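Putative sugar binding protein (Salmonella enterica subsp. enterica serovar Typhimurium, PDB 3KNZ) probably binds a phosphorylated sugar or related carbohydrate derivative through SIS-type folds, as in the isomerase half of glucosamine-6-phosphate synthases. Local coordinates at residues A274-D279 and Y301-Q306. Sequence-based numbering, arbitrary orientation.
Sequences ALIMLD and YRIGPQ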
loop_
_atom_site.group_PDB
_atom_site.type_symbol
_atom_site.label_atom_id
_atom_site.label_comp_id
_atom_site.label_asym_id
_atom_site.label_seq_id
_atom_site.Cartn_x
_atom_site.Cartn_y
_atom_site.Cartn_z
ATOM N N ALA A 274 10.747 19.800 -2.522
ATOM C CA ALA A 274 11.111 20.131 -1.148
ATOM C C ALA A 274 11.022 18.843 -0.359
ATOM O O ALA A 274 10.096 18.050 -0.545
ATOM C CB ALA A 274 10.179 21.176 -0.560
ATOM N N LEU A 275 12.002 18.615 0.502
ATOM C CA LEU A 275 12.017 17.417 1.313
ATOM C C LEU A 275 11.820 17.782 2.777
ATOM O O LEU A 275 12.439 18.723 3.280
ATOM C CB LEU A 275 13.350 16.679 1.156
ATOM C CG LEU A 275 13.472 15.335 1.885
ATOM C CD1 LEU A 275 12.453 14.343 1.339
ATOM C CD2 LEU A 275 14.879 14.773 1.753
ATOM N N ILE A 276 10.917 17.066 3.435
ATOM C CA ILE A 276 10.734 17.181 4.860
ATOM C C ILE A 276 11.092 15.790 5.324
ATOM O O ILE A 276 10.537 14.800 4.845
ATOM C CB ILE A 276 9.311 17.561 5.276
ATOM C CG1 ILE A 276 8.965 18.968 4.757
ATOM C CG2 ILE A 276 9.197 17.529 6.795
ATOM C CD1 ILE A 276 7.556 19.435 5.067
HETATM N N MSE A 277 12.052 15.710 6.229
HETATM C CA MSE A 277 12.559 14.436 6.680
HETATM C C MSE A 277 12.406 14.355 8.180
HETATM O O MSE A 277 12.629 15.340 8.887
HETATM C CB MSE A 277 14.036 14.348 6.299
HETATM C CG MSE A 277 14.611 12.951 6.219
HETATM SE SE MSE A 277 16.513 13.017 5.791
HETATM C CE MSE A 277 16.498 14.490 4.525
ATOM N N LEU A 278 11.999 13.182 8.656
ATOM C CA LEU A 278 11.849 12.930 10.084
ATOM C C LEU A 278 13.081 12.178 10.570
ATOM O O LEU A 278 13.391 11.089 10.067
ATOM C CB LEU A 278 10.591 12.100 10.364
ATOM C CG LEU A 278 9.272 12.709 9.882
ATOM C CD1 LEU A 278 8.077 11.814 10.247
ATOM C CD2 LEU A 278 9.088 14.111 10.458
ATOM N N ASP A 279 13.787 12.776 11.526
ATOM C CA ASP A 279 14.983 12.174 12.100
ATOM C C ASP A 279 14.799 11.951 13.597
ATOM O O ASP A 279 15.296 12.729 14.406
ATOM C CB ASP A 279 16.220 13.053 11.872
ATOM C CG ASP A 279 16.652 13.104 10.420
ATOM O OD1 ASP A 279 16.112 13.936 9.658
ATOM O OD2 ASP A 279 17.578 12.347 10.057
ATOM N N TYR A 301 14.255 20.173 4.936
ATOM C CA TYR A 301 13.775 20.461 6.292
ATOM C C TYR A 301 13.758 19.186 7.129
ATOM O O TYR A 301 12.998 18.265 6.845
ATOM C CB TYR A 301 12.359 21.037 6.227
ATOM C CG TYR A 301 12.225 22.234 5.316
ATOM C CD1 TYR A 301 12.036 22.071 3.944
ATOM C CD2 TYR A 301 12.288 23.528 5.820
ATOM C CE1 TYR A 301 11.921 23.157 3.110
ATOM C CE2 TYR A 301 12.172 24.618 4.993
ATOM C CZ TYR A 301 11.988 24.429 3.642
ATOM O OH TYR A 301 11.863 25.520 2.817
ATOM N N ARG A 302 14.580 19.147 8.170
ATOM C CA ARG A 302 14.697 17.972 9.021
ATOM C C ARG A 302 14.064 18.207 10.388
ATOM O O ARG A 302 14.217 19.267 10.980
ATOM C CB ARG A 302 16.177 17.575 9.141
ATOM C CG ARG A 302 16.765 17.074 7.815
ATOM C CD ARG A 302 18.290 17.031 7.793
ATOM N NE ARG A 302 18.875 16.052 8.711
ATOM C CZ ARG A 302 19.074 14.768 8.431
ATOM N NH1 ARG A 302 18.719 14.277 7.259
ATOM N NH2 ARG A 302 19.617 13.962 9.325
ATOM N N ILE A 303 13.340 17.203 10.873
ATOM C CA ILE A 303 12.641 17.280 12.145
ATOM C C ILE A 303 13.140 16.206 13.089
ATOM O O ILE A 303 13.008 15.023 12.810
ATOM C CB ILE A 303 11.133 17.057 11.955
ATOM C CG1 ILE A 303 10.538 18.129 11.030
ATOM C CG2 ILE A 303 10.428 17.060 13.306
ATOM C CD1 ILE A 303 9.138 17.792 10.518
ATOM N N GLY A 304 13.708 16.619 14.213
ATOM C CA GLY A 304 14.214 15.666 15.197
ATOM C C GLY A 304 14.856 16.356 16.379
ATOM O O GLY A 304 14.989 17.575 16.384
ATOM N N PRO A 305 15.250 15.578 17.394
ATOM C CA PRO A 305 15.900 16.127 18.582
ATOM C C PRO A 305 17.349 16.539 18.360
ATOM O O PRO A 305 17.815 17.473 19.002
ATOM C CB PRO A 305 15.829 14.978 19.593
ATOM C CG PRO A 305 15.705 13.760 18.776
ATOM C CD PRO A 305 14.956 14.144 17.536
ATOM N N GLN A 306 18.062 15.867 17.462
ATOM C CA GLN A 306 19.469 16.206 17.227
ATOM C C GLN A 306 19.782 16.776 15.837
ATOM O O GLN A 306 20.932 16.810 15.422
ATOM C CB GLN A 306 20.363 15.011 17.572
ATOM C CG GLN A 306 20.520 14.845 19.083
ATOM C CD GLN A 306 21.413 13.685 19.477
ATOM O OE1 GLN A 306 21.039 12.517 19.342
ATOM N NE2 GLN A 306 22.587 14.005 20.011
HETATM O O HOH W 1 17.733 13.842 15.513
#
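Strands 273-278 and 300-304 are the parallel pair of a beta-alpha-beta unit in a SIS-like alpha/beta fold, and Ile276, Met277 and Leu278 stand beside Tyr301, Arg302 and Ile303. The strands take turns as donor in four backbone hydrogen bonds: Tyr301 N to Leu275 O, Met277 N to Tyr301 O, Ile303 N to Met277 O and Asp279 N to Ile303 O, the last 2.7 Å long. On one face of the sheet, Ile303 CD1 lies 3.7 Å from Ile276 CG2 and equally close to Leu278 CD2; the Leu278 and Ile303 side chains run alongside each other. The opposite face carries Met277, present as selenomethionine, and Arg302, which extend side by side. A bend at chi3 of Arg302 (66°) turns its guanidinium toward Asp279, whose carboxylate lies over one face of it, the two planes 47° apart. Asp279 OD2 forms a salt bridge with Arg302 NH2 at 2.7 Å, while OD1 sits above the centre of the group. Asp287 makes a second salt bridge with NH2, and the backbone O of Gln286 accepts a hydrogen bond from NH1, so three residues hold the guanidinium. Beyond the strand ends a water links Asp279 O to Gln306 N. Helix 284-296, the crossover of the unit, packs on Met277 and Arg302 through Ala290; helix 326-339 meets Ile276 and Ile303 on the other face, and strand 225-230 continues the sheet beyond 273-278.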